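PDB 6A4D: oligoribonuclease from Colwellia psychrerythraea, which hydrolyses short RNA fragments, probably removing nucleotides from the 3' end as other oligoribonucleases do. Local coordinates for residues A[138-143]-A[175-180]; A[105-110]-A[114-119]; A[156-161]-A[167-172]. The protein carries 1 engineered substitution. All coordinates share one frame; numbering follows the deposited sequence.

Contact 1: residues A[138-143]-A[175-180]; sequences STIKEL and KVYREL. With 9RC (5'-O-[(S)-hydroxy(4-nitrophenoxy)phosphoryl]thymidine), chain C.
The CG2 methyl of Ile140 rests on one face of the Tyr177 ring, 3.8 Å from the ring centroid and 30° off its normal, a CH-pi contact. Its nearest ring atom is Tyr177 CD2, at 3.4 Å from Ile140 CG2, so the methyl sits over the CG-CD2 side, the half nearest Tyr177 CB. Ile140 CG1 lies anti to the carbonyl carbon (chi1 -58°), which leaves CG2, anti to the backbone N, as the branch that meets the ring. Farther along the ring, Lys141 lays its CB-CG stem against the phenol oxygen, with CG 3.4 Å from Tyr177 OH. These side chains join helix 137-147, which follows the edge strand 134-136 and meets the second subunit, to the last turns of helix 163-180 in this RNase H-like exonuclease fold. The phenol is held by a hydrogen bond from its OH to Glu173, one turn earlier on its own helix, and the same carboxylate forms a salt bridge with Lys141 NZ. The lysine chain bends at chi3 and chi4 and brings NZ to 3.0 Å from CAZ of the ligand's nitrophenyl ring. One turn before Lys141 on helix 137-147, Ser138 OG donates a short bond to the phosphate oxygen OAO of the ligand, 2.5 Å away. Beyond the first shell, Ile140 packs on Leu143 of the second subunit, and Arg133 of that subunit lies against both Ser138 and Lys141.

Contact 2: residues A[105-110]-A[114-119]; sequences SPMCGN and QDRRFI. With 9RC (5'-O-[(S)-hydroxy(4-nitrophenoxy)phosphoryl]thymidine), chain C.
The thioether chain of Met107 passes at a slant across the stem of Arg116 and ends over one face of its guanidinium. The methyl CE of Met107 lies 3.9 Å above the Arg116 guanidinium plane, displaced toward its rim, while the sulfur SD sits 3.7 Å from Arg116 CB. A bend at chi3 of the methionine (-75°) turns the methyl that way and also lets CE reach Ile119 CG2 at 4.2 Å. The guanidinium is fixed by three partners of the same chain: Glu127 in a salt bridge with NE, Asn134 with NH1 and the carbonyl of His131 with NH2.

At the other end of the segments the side chains turn to the ligand. The amide of Asn110 lies almost parallel to the nitrophenyl ring, with OD1 3.1 Å from CAY, and its rotation is set by hydrogen bonds of OD1 to Ser170 and of ND2 to Ser138 and Glu173. Gln114 places CG 3.6 Å from the thymine oxygen OAJ of the ligand; its OE1 takes a 2.8 Å bond from Arg117 NH1, in the guanidinium plane, and its NE2 binds the carbonyl of Leu21. With an alanine here, Arg117 NH1 and the Leu21 carbonyl would probably each lose a partner and the base would be less closely lined. The arrangement is that of a beta-alpha-beta crossover, strand 107-109 leading through helix 112-122 to the parallel strand 134-136, with the ligand pocket at the end where the first strand passes into the helix.

Contact 3: residues A[156-161]-A[167-172]; sequences VKTGAH and IKESIA. With 9RC (5'-O-[(S)-hydroxy(4-nitrophenoxy)phosphoryl]thymidine), chain C.
At the edge of the ligand pocket, the exposed loop ahead of helix 163-180 is met by Glu169 of that helix, whose carboxylate reaches Thr158. The threonine hydroxyl OG1 stands 2.6 Å from Glu169 OE1 and can donate its single proton there, although the carbonyl of Lys157 competes for it, so the choice is unsettled. A chi1 of 71° sets Thr158 OG1 between the backbone N and the carbonyl carbon, where it meets the carboxylate, and the two side chains run antiparallel alongside one another. Glu169 spans the gap because its chain is extended beyond CG. The Lys157 carbonyl is crowded against this carboxylate in the model, which leaves their exact placement doubtful.

A water makes a second link between loop and helix. It donates to Val156 O at 2.7 Å and to Glu169 O at 2.9 Å, bridging two backbone carbonyls, one from the loop and one from the helix. The nitro group of the ligand comes up to the same place, its OBD 3.5 Å from Val156 O. The other nitro oxygen, OBC, lies 3.6 Å from Ser170 N. Lys157 turns its amine to another bound ligand molecule, whose nitro oxygen it hydrogen-bonds. On the inner side of the helix, Ile167 and Ile171 pack on Trp13 of strand 11-18, which seats the helix on the sheet. An exposed surface loop, met by a helix-borne carboxylate and linked to the helix by a bridging water, thus edges the binding site of this RNase H-clan exonuclease, with the nitrophenyl end of the substrate analogue beside it.

Overall arrangement
All three contacts border one bound ligand molecule. Contact 2 supplies the middle: Asn110 ND2 is 3.0 Å from Ser138 OG of contact 1, a probable hydrogen bond, and Asn110 OD1 is 2.9 Å from Ser170 OG of contact 3, so one amide ties both neighbours together at the nitrophenyl ring. Contacts 1 and 3 share helix 163-180, 167-172 lying just before 175-180 on the same helix, yet do not otherwise touch. Their centres are about 14 Å apart, against about 18 Å for contacts 1 and 2 and 16 Å for contacts 2 and 3. Contacts 1 and 2 also meet the second subunit, whose Tyr132 and Arg133 hydrogen-bond the ligand, whereas contact 3 touches no other chain of the assembly.

Contact 1: residues A[138-143]-A[175-180]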
loop_
_atom_site.group_PDB
_atom_site.type_symbol
_atom_site.label_atom_id
_atom_site.label_comp_id
_atom_site.label_asym_id
_atom_site.label_seq_id
_atom_site.Cartn_x
_atom_site.Cartn_y
_atom_site.Cartn_z
ATOM N N SER A 138 7.197 -5.437 -1.985
ATOM C CA SER A 138 8.001 -4.406 -2.619
ATOM C C SER A 138 8.472 -3.353 -1.646
ATOM O O SER A 138 9.448 -2.719 -1.928
ATOM C CB SER A 138 7.239 -3.718 -3.748
ATOM O OG SER A 138 6.829 -4.673 -4.665
ATOM N N THR A 139 7.824 -3.200 -0.510
ATOM C CA THR A 139 8.401 -2.410 0.581
ATOM C C THR A 139 9.705 -3.012 0.992
ATOM O O THR A 139 10.677 -2.300 1.210
ATOM C CB THR A 139 7.453 -2.378 1.800
ATOM O OG1 THR A 139 6.398 -1.449 1.519
ATOM C CG2 THR A 139 8.158 -2.054 3.145
ATOM N N ILE A 140 9.744 -4.332 1.070
ATOM C CA ILE A 140 10.939 -5.030 1.590
ATOM C C ILE A 140 11.963 -4.983 0.490
ATOM O O ILE A 140 13.112 -4.794 0.765
ATOM C CB ILE A 140 10.672 -6.498 2.010
ATOM C CG1 ILE A 140 9.571 -6.501 3.078
ATOM C CG2 ILE A 140 11.940 -7.132 2.649
ATOM C CD1 ILE A 140 8.811 -7.768 3.019
ATOM N N LYS A 141 11.504 -5.098 -0.748
ATOM C CA LYS A 141 12.407 -4.836 -1.873
ATOM C C LYS A 141 13.095 -3.474 -1.868
ATOM O O LYS A 141 14.309 -3.378 -2.089
ATOM C CB LYS A 141 11.684 -5.043 -3.186
ATOM C CG LYS A 141 12.649 -5.295 -4.333
ATOM C CD LYS A 141 12.064 -4.778 -5.635
ATOM C CE LYS A 141 10.720 -5.416 -5.966
ATOM N NZ LYS A 141 10.855 -6.855 -6.282
ATOM N N GLU A 142 12.344 -2.427 -1.560
ATOM C CA GLU A 142 12.955 -1.119 -1.449
ATOM C C GLU A 142 13.922 -1.009 -0.261
ATOM O O GLU A 142 14.926 -0.327 -0.405
ATOM C CB GLU A 142 11.921 -0.042 -1.412
ATOM C CG GLU A 142 11.129 0.116 -2.747
ATOM C CD GLU A 142 12.018 0.677 -3.879
ATOM O OE1 GLU A 142 12.776 1.620 -3.593
ATOM O OE2 GLU A 142 11.994 0.142 -5.026
ATOM N N LEU A 143 13.648 -1.652 0.887
ATOM C CA LEU A 143 14.614 -1.703 1.956
ATOM C C LEU A 143 15.845 -2.480 1.552
ATOM O O LEU A 143 16.964 -2.079 1.879
ATOM C CB LEU A 143 14.025 -2.175 3.282
ATOM C CG LEU A 143 12.879 -1.251 3.773
ATOM C CD1 LEU A 143 12.057 -1.842 4.879
ATOM C CD2 LEU A 143 13.339 0.135 4.199
ATOM N N LYS A 175 10.083 -15.228 0.921
ATOM C CA LYS A 175 10.777 -16.387 1.521
ATOM C C LYS A 175 12.277 -16.164 1.475
ATOM O O LYS A 175 13.005 -16.360 2.425
ATOM C CB LYS A 175 10.419 -17.652 0.765
ATOM C CG LYS A 175 9.190 -18.367 1.207
ATOM C CD LYS A 175 9.281 -19.849 0.775
ATOM C CE LYS A 175 8.129 -20.731 1.314
ATOM N NZ LYS A 175 6.963 -21.017 0.386
ATOM N N VAL A 176 12.721 -15.659 0.352
ATOM C CA VAL A 176 14.081 -15.254 0.229
ATOM C C VAL A 176 14.433 -14.217 1.272
ATOM O O VAL A 176 15.467 -14.375 1.979
ATOM C CB VAL A 176 14.406 -14.817 -1.233
ATOM C CG1 VAL A 176 15.696 -14.018 -1.346
ATOM C CG2 VAL A 176 14.430 -16.036 -2.113
ATOM N N TYR A 177 13.645 -13.147 1.370
ATOM C CA TYR A 177 13.958 -12.115 2.416
ATOM C C TYR A 177 13.914 -12.687 3.817
ATOM O O TYR A 177 14.731 -12.381 4.651
ATOM C CB TYR A 177 13.001 -10.898 2.357
ATOM C CG TYR A 177 13.015 -10.159 1.049
ATOM C CD1 TYR A 177 14.208 -9.892 0.382
ATOM C CD2 TYR A 177 11.828 -9.723 0.468
ATOM C CE1 TYR A 177 14.228 -9.211 -0.818
ATOM C CE2 TYR A 177 11.825 -9.047 -0.741
ATOM C CZ TYR A 177 13.017 -8.829 -1.404
ATOM O OH TYR A 177 13.019 -8.187 -2.586
ATOM N N ARG A 178 12.919 -13.504 4.080
ATOM C CA ARG A 178 12.849 -14.172 5.360
ATOM C C ARG A 178 14.182 -14.839 5.769
ATOM O O ARG A 178 14.639 -14.692 6.902
ATOM C CB ARG A 178 11.743 -15.226 5.327
ATOM C CG ARG A 178 11.495 -15.763 6.710
ATOM C CD ARG A 178 10.413 -16.804 6.724
ATOM N NE ARG A 178 9.900 -16.840 8.076
ATOM C CZ ARG A 178 9.219 -17.841 8.593
ATOM N NH1 ARG A 178 8.820 -17.752 9.854
ATOM N NH2 ARG A 178 8.912 -18.902 7.841
ATOM N N GLU A 179 14.779 -15.558 4.830
ATOM C CA GLU A 179 16.043 -16.259 5.036
ATOM C C GLU A 179 17.271 -15.353 5.063
ATOM O O GLU A 179 18.097 -15.538 5.955
ATOM C CB GLU A 179 16.212 -17.352 3.982
ATOM C CG GLU A 179 17.427 -18.248 4.177
ATOM C CD GLU A 179 17.723 -19.101 2.946
ATOM O OE1 GLU A 179 16.844 -19.259 2.051
ATOM O OE2 GLU A 179 18.844 -19.632 2.872
ATOM N N LEU A 180 17.386 -14.371 4.153
ATOM C CA LEU A 180 18.601 -13.573 4.038
ATOM C C LEU A 180 18.594 -12.199 4.663
ATOM O O LEU A 180 19.649 -11.601 4.829
ATOM C CB LEU A 180 19.010 -13.439 2.554
ATOM C CG LEU A 180 19.223 -14.758 1.806
ATOM C CD1 LEU A 180 19.410 -14.494 0.333
ATOM C CD2 LEU A 180 20.441 -15.508 2.377
HETATM O OAJ 9RC C . 1.251 0.641 -10.224
HETATM C CAE 9RC C . 2.160 0.773 -11.046
HETATM N NAI 9RC C . 2.444 2.034 -11.545
HETATM C CAL 9RC C . 3.478 2.211 -12.473
HETATM O OAS 9RC C . 3.687 3.355 -12.891
HETATM C CAT 9RC C . 4.244 1.110 -12.888
HETATM C CAU 9RC C . 5.299 1.247 -13.805
HETATM C CAF 9RC C . 3.929 -0.138 -12.382
HETATM N NAB 9RC C . 2.876 -0.284 -11.453
HETATM C CAA 9RC C . 2.501 -1.590 -10.905
HETATM O OAC 9RC C . 3.463 -2.064 -9.999
HETATM C CAD 9RC C . 2.482 -2.620 -12.006
HETATM C CAH 9RC C . 2.437 -3.863 -11.213
HETATM O OAK 9RC C . 1.083 -4.172 -11.007
HETATM C CAG 9RC C . 3.109 -3.457 -9.912
HETATM C CAR 9RC C . 4.404 -4.192 -9.815
HETATM O OAQ 9RC C . 5.074 -3.647 -8.689
HETATM P PAP 9RC C . 6.515 -4.183 -8.330
HETATM O OAO 9RC C . 6.818 -3.525 -6.898
HETATM O OAN 9RC C . 7.442 -3.546 -9.292
HETATM O OAM 9RC C . 6.255 -5.721 -8.450
HETATM C CAV 9RC C . 6.913 -6.942 -8.361
HETATM C CAW 9RC C . 6.152 -8.156 -8.535
HETATM C CAY 9RC C . 6.772 -9.450 -8.398
HETATM C CBA 9RC C . 8.169 -9.555 -8.112
HETATM N NBB 9RC C . 8.907 -10.716 -7.945
HETATM O OBD 9RC C . 10.379 -10.922 -8.615
HETATM O OBC 9RC C . 8.441 -11.673 -7.072
HETATM C CAZ 9RC C . 8.858 -8.347 -7.965
HETATM C CAX 9RC C . 8.283 -7.059 -8.073
#

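Contact 2: residues A[105-110]-A[114-119]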
loop_
_atom_site.group_PDB
_atom_site.type_symbol
_atom_site.label_atom_id
_atom_site.label_comp_id
_atom_site.label_asym_id
_atom_site.label_seq_id
_atom_site.Cartn_x
_atom_site.Cartn_y
_atom_site.Cartn_z
ATOM N N SER A 105 -6.224 -10.929 8.044
ATOM C CA SER A 105 -5.161 -10.922 7.080
ATOM C C SER A 105 -5.052 -9.549 6.393
ATOM O O SER A 105 -6.052 -9.050 5.869
ATOM C CB SER A 105 -5.411 -11.991 6.036
ATOM O OG SER A 105 -4.296 -12.096 5.168
ATOM N N PRO A 106 -3.856 -8.952 6.399
ATOM C CA PRO A 106 -3.648 -7.931 5.386
ATOM C C PRO A 106 -3.740 -8.545 3.978
ATOM O O PRO A 106 -3.773 -9.727 3.832
ATOM C CB PRO A 106 -2.237 -7.427 5.651
ATOM C CG PRO A 106 -1.516 -8.637 6.220
ATOM C CD PRO A 106 -2.584 -9.380 7.025
ATOM N N MET A 107 -3.899 -7.689 2.987
ATOM C CA MET A 107 -3.759 -8.035 1.603
ATOM C C MET A 107 -2.289 -8.091 1.249
ATOM O O MET A 107 -1.604 -7.120 1.460
ATOM C CB MET A 107 -4.497 -6.979 0.797
ATOM C CG MET A 107 -4.892 -7.465 -0.552
ATOM S SD MET A 107 -5.708 -6.203 -1.542
ATOM C CE MET A 107 -7.336 -6.142 -0.772
ATOM N N CYS A 108 -1.830 -9.196 0.660
ATOM C CA CYS A 108 -0.417 -9.543 0.470
ATOM C C CYS A 108 0.008 -9.672 -0.959
ATOM O O CYS A 108 -0.735 -10.128 -1.804
ATOM C CB CYS A 108 -0.019 -10.871 1.169
ATOM S SG CYS A 108 -0.470 -10.980 2.906
ATOM N N GLY A 109 1.185 -9.133 -1.241
ATOM C CA GLY A 109 1.789 -9.151 -2.600
ATOM C C GLY A 109 2.703 -8.025 -2.909
ATOM O O GLY A 109 3.053 -7.219 -2.069
ATOM N N ASN A 110 3.123 -7.936 -4.157
ATOM C CA ASN A 110 4.056 -6.882 -4.538
ATOM C C ASN A 110 3.207 -5.679 -4.961
ATOM O O ASN A 110 2.324 -5.848 -5.750
ATOM C CB ASN A 110 4.918 -7.326 -5.729
ATOM C CG ASN A 110 6.079 -8.228 -5.325
ATOM O OD1 ASN A 110 5.994 -9.451 -5.411
ATOM N ND2 ASN A 110 7.194 -7.617 -4.955
ATOM N N GLN A 114 -1.797 -1.076 -5.058
ATOM C CA GLN A 114 -2.339 -0.765 -6.351
ATOM C C GLN A 114 -3.513 -1.649 -6.643
ATOM O O GLN A 114 -4.553 -1.165 -7.117
ATOM C CB GLN A 114 -1.300 -0.894 -7.448
ATOM C CG GLN A 114 -1.821 -0.707 -8.872
ATOM C CD GLN A 114 -2.329 0.711 -9.206
ATOM O OE1 GLN A 114 -2.155 1.674 -8.459
ATOM N NE2 GLN A 114 -2.907 0.830 -10.344
ATOM N N ASP A 115 -3.370 -2.947 -6.383
ATOM C CA ASP A 115 -4.503 -3.883 -6.597
ATOM C C ASP A 115 -5.689 -3.521 -5.682
ATOM O O ASP A 115 -6.819 -3.694 -6.071
ATOM C CB ASP A 115 -4.146 -5.339 -6.292
ATOM C CG ASP A 115 -2.930 -5.870 -7.083
ATOM O OD1 ASP A 115 -1.809 -5.329 -6.910
ATOM O OD2 ASP A 115 -3.094 -6.898 -7.788
ATOM N N ARG A 116 -5.414 -3.050 -4.468
ATOM C CA ARG A 116 -6.463 -2.807 -3.492
ATOM C C ARG A 116 -7.347 -1.642 -3.926
ATOM O O ARG A 116 -8.515 -1.591 -3.572
ATOM C CB ARG A 116 -5.824 -2.565 -2.125
ATOM C CG ARG A 116 -6.732 -2.165 -0.983
ATOM C CD ARG A 116 -6.013 -2.458 0.336
ATOM N NE ARG A 116 -7.016 -2.792 1.307
ATOM C CZ ARG A 116 -6.889 -3.568 2.357
ATOM N NH1 ARG A 116 -5.740 -4.114 2.712
ATOM N NH2 ARG A 116 -7.953 -3.713 3.115
ATOM N N ARG A 117 -6.792 -0.741 -4.709
ATOM C CA ARG A 117 -7.578 0.303 -5.377
ATOM C C ARG A 117 -8.710 -0.227 -6.267
ATOM O O ARG A 117 -9.827 0.318 -6.269
ATOM C CB ARG A 117 -6.692 1.161 -6.262
ATOM C CG ARG A 117 -5.729 2.044 -5.530
ATOM C CD ARG A 117 -4.751 2.691 -6.521
ATOM N NE ARG A 117 -5.302 3.894 -7.187
ATOM C CZ ARG A 117 -4.822 4.439 -8.304
ATOM N NH1 ARG A 117 -3.799 3.887 -8.965
ATOM N NH2 ARG A 117 -5.398 5.530 -8.787
ATOM N N PHE A 118 -8.403 -1.226 -7.093
ATOM C CA PHE A 118 -9.399 -1.779 -7.967
ATOM C C PHE A 118 -10.328 -2.659 -7.108
ATOM O O PHE A 118 -11.528 -2.729 -7.370
ATOM C CB PHE A 118 -8.775 -2.647 -9.056
ATOM C CG PHE A 118 -8.129 -1.875 -10.160
ATOM C CD1 PHE A 118 -6.859 -1.296 -9.990
ATOM C CD2 PHE A 118 -8.738 -1.777 -11.406
ATOM C CE1 PHE A 118 -6.254 -0.575 -11.029
ATOM C CE2 PHE A 118 -8.127 -1.073 -12.465
ATOM C CZ PHE A 118 -6.879 -0.484 -12.273
ATOM N N ILE A 119 -9.765 -3.384 -6.115
ATOM C CA ILE A 119 -10.589 -4.266 -5.282
ATOM C C ILE A 119 -11.607 -3.394 -4.548
ATOM O O ILE A 119 -12.802 -3.712 -4.501
ATOM C CB ILE A 119 -9.758 -5.069 -4.265
ATOM C CG1 ILE A 119 -8.841 -6.069 -4.966
ATOM C CG2 ILE A 119 -10.651 -5.799 -3.255
ATOM C CD1 ILE A 119 -9.467 -7.351 -5.369
HETATM O OAJ 9RC C . 1.251 0.641 -10.224
HETATM C CAE 9RC C . 2.160 0.773 -11.046
HETATM N NAI 9RC C . 2.444 2.034 -11.545
HETATM C CAL 9RC C . 3.478 2.211 -12.473
HETATM O OAS 9RC C . 3.687 3.355 -12.891
HETATM C CAT 9RC C . 4.244 1.110 -12.888
HETATM C CAU 9RC C . 5.299 1.247 -13.805
HETATM C CAF 9RC C . 3.929 -0.138 -12.382
HETATM N NAB 9RC C . 2.876 -0.284 -11.453
HETATM C CAA 9RC C . 2.501 -1.590 -10.905
HETATM O OAC 9RC C . 3.463 -2.064 -9.999
HETATM C CAD 9RC C . 2.482 -2.620 -12.006
HETATM C CAH 9RC C . 2.437 -3.863 -11.213
HETATM O OAK 9RC C . 1.083 -4.172 -11.007
HETATM C CAG 9RC C . 3.109 -3.457 -9.912
HETATM C CAR 9RC C . 4.404 -4.192 -9.815
HETATM O OAQ 9RC C . 5.074 -3.647 -8.689
HETATM P PAP 9RC C . 6.515 -4.183 -8.330
HETATM O OAO 9RC C . 6.818 -3.525 -6.898
HETATM O OAN 9RC C . 7.442 -3.546 -9.292
HETATM O OAM 9RC C . 6.255 -5.721 -8.450
HETATM C CAV 9RC C . 6.913 -6.942 -8.361
HETATM C CAW 9RC C . 6.152 -8.156 -8.535
HETATM C CAY 9RC C . 6.772 -9.450 -8.398
HETATM C CBA 9RC C . 8.169 -9.555 -8.112
HETATM N NBB 9RC C . 8.907 -10.716 -7.945
HETATM O OBD 9RC C . 10.379 -10.922 -8.615
HETATM O OBC 9RC C . 8.441 -11.673 -7.072
HETATM C CAZ 9RC C . 8.858 -8.347 -7.965
HETATM C CAX 9RC C . 8.283 -7.059 -8.073
#

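Contact 3: residues A[156-161]-A[167-172]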
loop_
_atom_site.group_PDB
_atom_site.type_symbol
_atom_site.label_atom_id
_atom_site.label_comp_id
_atom_site.label_asym_id
_atom_site.label_seq_id
_atom_site.Cartn_x
_atom_site.Cartn_y
_atom_site.Cartn_z
ATOM N N VAL A 156 14.244 -14.420 -7.485
ATOM C CA VAL A 156 13.973 -14.927 -8.826
ATOM C C VAL A 156 12.834 -14.160 -9.495
ATOM O O VAL A 156 11.684 -14.161 -9.022
ATOM C CB VAL A 156 13.552 -16.425 -8.777
ATOM C CG1 VAL A 156 13.287 -16.993 -10.185
ATOM C CG2 VAL A 156 14.624 -17.254 -8.065
ATOM N N LYS A 157 13.131 -13.586 -10.651
ATOM C CA LYS A 157 12.184 -12.721 -11.345
ATOM C C LYS A 157 11.231 -13.454 -12.303
ATOM O O LYS A 157 10.058 -13.525 -12.011
ATOM C CB LYS A 157 12.919 -11.586 -12.055
ATOM C CG LYS A 157 12.799 -10.256 -11.334
ATOM C CD LYS A 157 13.631 -9.188 -12.027
ATOM C CE LYS A 157 12.963 -8.641 -13.277
ATOM N NZ LYS A 157 12.032 -7.530 -12.939
ATOM N N THR A 158 11.698 -13.961 -13.438
ATOM C CA THR A 158 10.853 -14.801 -14.349
ATOM C C THR A 158 9.553 -14.141 -14.958
ATOM O O THR A 158 9.313 -12.935 -14.805
ATOM C CB THR A 158 10.539 -16.183 -13.700
ATOM O OG1 THR A 158 9.621 -16.038 -12.606
ATOM C CG2 THR A 158 11.814 -16.874 -13.206
ATOM N N GLY A 159 8.741 -14.921 -15.680
ATOM C CA GLY A 159 7.677 -14.357 -16.551
ATOM C C GLY A 159 6.283 -14.198 -15.948
ATOM O O GLY A 159 5.910 -14.941 -15.031
ATOM N N ALA A 160 5.510 -13.239 -16.469
ATOM C CA ALA A 160 4.141 -12.999 -15.968
ATOM C C ALA A 160 3.212 -14.174 -16.344
ATOM O O ALA A 160 3.142 -15.159 -15.603
ATOM C CB ALA A 160 3.589 -11.644 -16.436
ATOM N N HIS A 161 2.554 -14.098 -17.502
ATOM C CA HIS A 161 1.512 -15.065 -17.921
ATOM C C HIS A 161 0.408 -15.234 -16.869
ATOM O O HIS A 161 -0.585 -14.525 -16.891
ATOM C CB HIS A 161 2.119 -16.430 -18.372
ATOM C CG HIS A 161 1.122 -17.374 -19.010
ATOM N ND1 HIS A 161 0.265 -16.982 -20.019
ATOM C CD2 HIS A 161 0.875 -18.691 -18.809
ATOM C CE1 HIS A 161 -0.482 -18.007 -20.388
ATOM N NE2 HIS A 161 -0.129 -19.056 -19.670
ATOM N N ILE A 167 1.744 -14.484 -8.156
ATOM C CA ILE A 167 1.560 -14.616 -6.716
ATOM C C ILE A 167 2.619 -15.521 -6.118
ATOM O O ILE A 167 3.152 -15.201 -5.062
ATOM C CB ILE A 167 0.195 -15.240 -6.319
ATOM C CG1 ILE A 167 -0.976 -14.347 -6.734
ATOM C CG2 ILE A 167 0.110 -15.473 -4.807
ATOM C CD1 ILE A 167 -2.332 -15.033 -6.669
ATOM N N LYS A 168 2.896 -16.664 -6.764
ATOM C CA LYS A 168 3.870 -17.625 -6.241
ATOM C C LYS A 168 5.219 -17.002 -6.265
ATOM O O LYS A 168 6.024 -17.206 -5.336
ATOM C CB LYS A 168 3.892 -18.897 -7.042
ATOM C CG LYS A 168 2.612 -19.710 -6.900
ATOM C CD LYS A 168 2.351 -20.531 -8.160
ATOM C CE LYS A 168 1.425 -21.705 -7.898
ATOM N NZ LYS A 168 1.101 -22.337 -9.195
ATOM N N GLU A 169 5.460 -16.214 -7.302
ATOM C CA GLU A 169 6.626 -15.345 -7.340
ATOM C C GLU A 169 6.857 -14.343 -6.155
ATOM O O GLU A 169 7.970 -14.128 -5.736
ATOM C CB GLU A 169 6.635 -14.571 -8.667
ATOM C CG GLU A 169 7.624 -15.105 -9.688
ATOM C CD GLU A 169 7.667 -14.252 -10.940
ATOM O OE1 GLU A 169 7.431 -14.839 -12.021
ATOM O OE2 GLU A 169 7.925 -13.010 -10.827
ATOM N N SER A 170 5.806 -13.681 -5.708
ATOM C CA SER A 170 5.865 -12.752 -4.586
ATOM C C SER A 170 6.186 -13.509 -3.306
ATOM O O SER A 170 7.009 -13.058 -2.523
ATOM C CB SER A 170 4.513 -12.018 -4.384
ATOM O OG SER A 170 3.993 -11.544 -5.619
ATOM N N ILE A 171 5.508 -14.629 -3.114
ATOM C CA ILE A 171 5.674 -15.507 -1.929
ATOM C C ILE A 171 7.103 -15.938 -1.873
ATOM O O ILE A 171 7.774 -15.827 -0.817
ATOM C CB ILE A 171 4.748 -16.729 -2.032
ATOM C CG1 ILE A 171 3.279 -16.255 -1.935
ATOM C CG2 ILE A 171 4.990 -17.786 -0.924
ATOM C CD1 ILE A 171 2.266 -17.361 -2.026
ATOM N N ALA A 172 7.592 -16.364 -3.036
ATOM C CA ALA A 172 8.954 -16.838 -3.099
ATOM C C ALA A 172 9.900 -15.712 -2.800
ATOM O O ALA A 172 10.877 -15.935 -2.118
ATOM C CB ALA A 172 9.251 -17.492 -4.448
HETATM O OAJ 9RC C . 1.251 0.641 -10.224
HETATM C CAE 9RC C . 2.160 0.773 -11.046
HETATM N NAI 9RC C . 2.444 2.034 -11.545
HETATM C CAL 9RC C . 3.478 2.211 -12.473
HETATM O OAS 9RC C . 3.687 3.355 -12.891
HETATM C CAT 9RC C . 4.244 1.110 -12.888
HETATM C CAU 9RC C . 5.299 1.247 -13.805
HETATM C CAF 9RC C . 3.929 -0.138 -12.382
HETATM N NAB 9RC C . 2.876 -0.284 -11.453
HETATM C CAA 9RC C . 2.501 -1.590 -10.905
HETATM O OAC 9RC C . 3.463 -2.064 -9.999
HETATM C CAD 9RC C . 2.482 -2.620 -12.006
HETATM C CAH 9RC C . 2.437 -3.863 -11.213
HETATM O OAK 9RC C . 1.083 -4.172 -11.007
HETATM C CAG 9RC C . 3.109 -3.457 -9.912
HETATM C CAR 9RC C . 4.404 -4.192 -9.815
HETATM O OAQ 9RC C . 5.074 -3.647 -8.689
HETATM P PAP 9RC C . 6.515 -4.183 -8.330
HETATM O OAO 9RC C . 6.818 -3.525 -6.898
HETATM O OAN 9RC C . 7.442 -3.546 -9.292
HETATM O OAM 9RC C . 6.255 -5.721 -8.450
HETATM C CAV 9RC C . 6.913 -6.942 -8.361
HETATM C CAW 9RC C . 6.152 -8.156 -8.535
HETATM C CAY 9RC C . 6.772 -9.450 -8.398
HETATM C CBA 9RC C . 8.169 -9.555 -8.112
HETATM N NBB 9RC C . 8.907 -10.716 -7.945
HETATM O OBD 9RC C . 10.379 -10.922 -8.615
HETATM O OBC 9RC C . 8.441 -11.673 -7.072
HETATM C CAZ 9RC C . 8.858 -8.347 -7.965
HETATM C CAX 9RC C . 8.283 -7.059 -8.073
HETATM O O HOH W 1 10.550 -15.000 -6.717
#